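Local atomic coordinates of CBS domain protein (Streptococcus pneumoniae serotype 4, PDB entry 7LZG), a protein that is of unknown function but carries a pair of CBS domains, modules that in many relatives bind adenine nucleotides to regulate a partner. Residues 50-63 with 116-128. Residues are numbered along the deposited sequence; the frame is centred on the assembly and turned at random.
Sequences RVPVVTDEKQFVGT and SFLPVVDAEGIFQ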
# COMPACT_ATOMS: atom_id res chain seq x y z
N ARG B 50 3.82 5.17 -3.96
CA ARG B 50 4.31 6.51 -3.65
C ARG B 50 5.83 6.51 -3.70
O ARG B 50 6.48 5.57 -3.24
CB ARG B 50 3.85 6.97 -2.26
CG ARG B 50 2.37 6.78 -2.01
CD ARG B 50 1.89 7.66 -0.87
NE ARG B 50 2.02 9.08 -1.20
CZ ARG B 50 1.10 9.78 -1.87
NH1 ARG B 50 -0.02 9.22 -2.29
NH2 ARG B 50 1.32 11.06 -2.11
N VAL B 51 6.39 7.58 -4.27
CA VAL B 51 7.84 7.75 -4.30
C VAL B 51 8.17 9.09 -3.65
O VAL B 51 7.40 10.05 -3.76
CB VAL B 51 8.39 7.67 -5.73
CG1 VAL B 51 8.10 6.31 -6.34
CG2 VAL B 51 7.81 8.78 -6.60
N PRO B 52 9.30 9.20 -2.95
CA PRO B 52 9.67 10.48 -2.34
C PRO B 52 10.12 11.48 -3.39
O PRO B 52 10.56 11.12 -4.48
CB PRO B 52 10.81 10.10 -1.39
CG PRO B 52 11.41 8.89 -2.01
CD PRO B 52 10.28 8.14 -2.66
N VAL B 53 10.00 12.76 -3.03
CA VAL B 53 10.40 13.86 -3.89
C VAL B 53 11.48 14.66 -3.18
O VAL B 53 11.30 15.06 -2.02
CB VAL B 53 9.21 14.76 -4.26
CG1 VAL B 53 9.68 15.98 -5.03
CG2 VAL B 53 8.19 13.98 -5.07
N VAL B 54 12.60 14.88 -3.87
CA VAL B 54 13.73 15.61 -3.32
C VAL B 54 14.13 16.71 -4.29
O VAL B 54 13.72 16.73 -5.45
CB VAL B 54 14.93 14.69 -3.02
CG1 VAL B 54 14.55 13.65 -1.98
CG2 VAL B 54 15.41 14.02 -4.30
N THR B 55 14.94 17.65 -3.80
CA THR B 55 15.47 18.72 -4.63
C THR B 55 16.73 18.22 -5.34
O THR B 55 17.08 17.04 -5.28
CB THR B 55 15.76 19.95 -3.78
OG1 THR B 55 16.88 19.70 -2.92
CG2 THR B 55 14.55 20.30 -2.92
N ASP B 56 17.44 19.13 -6.01
CA ASP B 56 18.72 18.77 -6.61
C ASP B 56 19.80 18.56 -5.56
O ASP B 56 20.83 17.96 -5.87
CB ASP B 56 19.15 19.84 -7.61
CG ASP B 56 19.24 21.22 -6.99
OD1 ASP B 56 18.46 21.50 -6.06
OD2 ASP B 56 20.08 22.02 -7.45
N GLU B 57 19.58 19.04 -4.33
CA GLU B 57 20.50 18.81 -3.22
C GLU B 57 19.91 17.84 -2.20
O GLU B 57 20.19 17.95 -1.00
CB GLU B 57 20.88 20.14 -2.56
CG GLU B 57 19.70 20.98 -2.10
CD GLU B 57 20.12 22.32 -1.51
OE1 GLU B 57 21.33 22.64 -1.58
OE2 GLU B 57 19.26 23.05 -0.99
N LYS B 58 19.09 16.91 -2.66
CA LYS B 58 18.50 15.81 -1.89
C LYS B 58 17.62 16.28 -0.73
O LYS B 58 17.31 15.48 0.15
CB LYS B 58 19.58 14.86 -1.36
CG LYS B 58 20.40 14.18 -2.45
CD LYS B 58 21.42 13.23 -1.84
CE LYS B 58 22.17 12.46 -2.90
NZ LYS B 58 23.11 11.48 -2.29
N GLN B 59 17.21 17.55 -0.72
CA GLN B 59 16.32 18.03 0.33
C GLN B 59 14.94 17.40 0.16
O GLN B 59 14.31 17.55 -0.89
CB GLN B 59 16.22 19.55 0.29
CG GLN B 59 17.40 20.27 0.92
CD GLN B 59 17.30 20.32 2.44
OE1 GLN B 59 16.21 20.23 3.00
NE2 GLN B 59 18.44 20.46 3.10
N PHE B 60 14.48 16.69 1.18
CA PHE B 60 13.20 15.99 1.10
C PHE B 60 12.06 16.99 0.97
O PHE B 60 11.85 17.84 1.86
CB PHE B 60 13.00 15.11 2.33
CG PHE B 60 11.65 14.46 2.40
CD1 PHE B 60 11.37 13.33 1.64
CD2 PHE B 60 10.65 14.97 3.21
CE1 PHE B 60 10.13 12.73 1.69
CE2 PHE B 60 9.40 14.37 3.27
CZ PHE B 60 9.14 13.25 2.51
N VAL B 61 11.31 16.90 -0.12
CA VAL B 61 10.15 17.75 -0.34
C VAL B 61 8.87 17.06 0.13
O VAL B 61 8.08 17.63 0.88
CB VAL B 61 10.05 18.15 -1.82
CG1 VAL B 61 8.91 19.14 -2.04
CG2 VAL B 61 11.37 18.73 -2.30
N GLY B 62 8.67 15.82 -0.30
CA GLY B 62 7.49 15.08 0.07
C GLY B 62 7.39 13.81 -0.74
O GLY B 62 8.35 13.39 -1.39
N THR B 63 6.21 13.19 -0.69
CA THR B 63 5.91 12.00 -1.46
C THR B 63 4.86 12.33 -2.51
O THR B 63 4.06 13.26 -2.34
CB THR B 63 5.40 10.87 -0.57
OG1 THR B 63 4.20 11.28 0.09
CG2 THR B 63 6.45 10.51 0.48
N SER B 116 0.85 4.67 5.11
CA SER B 116 1.57 3.47 4.74
C SER B 116 2.98 3.76 4.25
O SER B 116 3.68 2.83 3.82
CB SER B 116 0.80 2.70 3.66
OG SER B 116 0.75 3.44 2.45
N PHE B 117 3.41 5.01 4.29
CA PHE B 117 4.70 5.42 3.74
C PHE B 117 5.35 6.37 4.72
O PHE B 117 4.83 7.47 4.97
CB PHE B 117 4.53 6.08 2.37
CG PHE B 117 5.74 6.00 1.49
CD1 PHE B 117 5.98 4.87 0.73
CD2 PHE B 117 6.62 7.06 1.42
CE1 PHE B 117 7.10 4.79 -0.09
CE2 PHE B 117 7.74 6.99 0.60
CZ PHE B 117 7.98 5.86 -0.15
N LEU B 118 6.49 5.97 5.29
CA LEU B 118 7.15 6.74 6.34
C LEU B 118 8.58 7.07 5.93
O LEU B 118 9.48 6.21 6.03
CB LEU B 118 7.14 5.98 7.66
CG LEU B 118 7.63 6.74 8.89
CD1 LEU B 118 6.79 7.98 9.11
CD2 LEU B 118 7.60 5.84 10.11
N PRO B 119 8.85 8.28 5.45
CA PRO B 119 10.22 8.65 5.08
C PRO B 119 11.08 8.90 6.31
O PRO B 119 10.60 9.13 7.42
CB PRO B 119 10.04 9.94 4.27
CG PRO B 119 8.56 10.03 3.99
CD PRO B 119 7.89 9.34 5.12
N VAL B 120 12.39 8.85 6.09
CA VAL B 120 13.38 9.12 7.13
C VAL B 120 14.18 10.34 6.71
O VAL B 120 14.94 10.29 5.73
CB VAL B 120 14.30 7.91 7.38
CG1 VAL B 120 15.34 8.25 8.43
CG2 VAL B 120 13.48 6.70 7.80
N VAL B 121 14.00 11.44 7.44
CA VAL B 121 14.67 12.70 7.16
C VAL B 121 15.47 13.11 8.39
O VAL B 121 14.93 13.12 9.50
CB VAL B 121 13.67 13.81 6.77
CG1 VAL B 121 14.41 15.04 6.29
CG2 VAL B 121 12.70 13.31 5.71
N ASP B 122 16.74 13.44 8.19
CA ASP B 122 17.58 13.88 9.29
C ASP B 122 17.20 15.30 9.72
O ASP B 122 16.31 15.94 9.14
CB ASP B 122 19.06 13.79 8.91
CG ASP B 122 19.36 14.46 7.58
OD1 ASP B 122 18.45 15.09 7.00
OD2 ASP B 122 20.52 14.37 7.12
N ALA B 123 17.88 15.80 10.75
CA ALA B 123 17.58 17.13 11.26
C ALA B 123 17.91 18.22 10.24
O ALA B 123 17.33 19.31 10.31
CB ALA B 123 18.36 17.38 12.56
N GLU B 124 18.82 17.95 9.31
CA GLU B 124 19.15 18.94 8.29
C GLU B 124 18.03 19.08 7.27
O GLU B 124 17.61 20.20 6.94
CB GLU B 124 20.47 18.57 7.61
CG GLU B 124 20.89 19.54 6.52
CD GLU B 124 22.23 19.19 5.91
OE1 GLU B 124 22.78 18.13 6.26
OE2 GLU B 124 22.73 19.97 5.07
N GLY B 125 17.54 17.96 6.75
CA GLY B 125 16.46 17.99 5.78
C GLY B 125 16.72 17.09 4.59
O GLY B 125 15.97 17.12 3.61
N ILE B 126 17.77 16.29 4.66
CA ILE B 126 18.15 15.38 3.58
C ILE B 126 17.38 14.08 3.72
O ILE B 126 17.21 13.55 4.83
CB ILE B 126 19.67 15.14 3.58
CG1 ILE B 126 20.38 16.13 2.65
CG2 ILE B 126 20.01 13.71 3.17
CD1 ILE B 126 20.28 17.58 3.08
N PHE B 127 16.89 13.57 2.60
CA PHE B 127 16.15 12.31 2.58
C PHE B 127 17.11 11.13 2.64
O PHE B 127 18.06 11.04 1.85
CB PHE B 127 15.28 12.23 1.33
CG PHE B 127 14.65 10.89 1.11
CD1 PHE B 127 13.58 10.49 1.88
CD2 PHE B 127 15.14 10.04 0.13
CE1 PHE B 127 13.00 9.25 1.68
CE2 PHE B 127 14.56 8.81 -0.07
CZ PHE B 127 13.49 8.41 0.70
N GLN B 128 16.87 10.22 3.58
CA GLN B 128 17.76 9.09 3.83
C GLN B 128 17.13 7.73 3.57
O GLN B 128 17.85 6.80 3.19
CB GLN B 128 18.27 9.12 5.28
CG GLN B 128 19.21 10.29 5.59
CD GLN B 128 20.57 10.15 4.91
OE1 GLN B 128 20.72 10.42 3.72
NE2 GLN B 128 21.56 9.71 5.68
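Phe-127 lies with one ring face under Pro-52, whose CB sits 4.0 Å from the centroid of the Phe-127 ring, 21° off its normal, a CH-pi contact. Phe-60, reaching in from the neighbouring strand, runs nearly parallel to Phe-127 but slid aside; the planes differ by 21° and the rings barely overlap, meeting at Phe-60 CD1 and Phe-127 CD1, 3.6 Å apart. Both rings reach across the interface with CG anti to the backbone N (chi1 171° in Phe-127). Phe-60 also crosses Pro-119 and Val-121 at about a right angle, its CZ 3.6 Å from Pro-119 CG. Val-54 CG1 packs on Phe-127 CB, while the Phe-127 side chain also touches Ala-24 and Leu-27. Farther along, Arg-50 C lies over one face of the Phe-117 ring, and Thr-63 CG2 approaches the same ring 3.6 Å from Phe-117 CD2; the guanidinium of Arg-50 forms a salt bridge with Asp-68.

At the hairpin ends the backbones join at a single bridge, Gln-59 with Ile-126. Phe-60 N donates to Gly-125 O at 2.9 Å and Phe-127 N to Lys-58 O at 3.1 Å, both nearly straight. Thr-55 OG1 accepts from Glu-57 N and Gln-59 N, an ST turn within the type I turn Thr-55 to Lys-58; Asp-122 OD1 accepts from Gly-125 N and Ile-126 N, an Asx motif.

The hairpins, one in each CBS domain, probably correspond, strands 60-63 and 117-121 running nearly antiparallel, consistent with a CBS pair. Because their apolar seam has little directional preference, the two backbone bonds probably set the register.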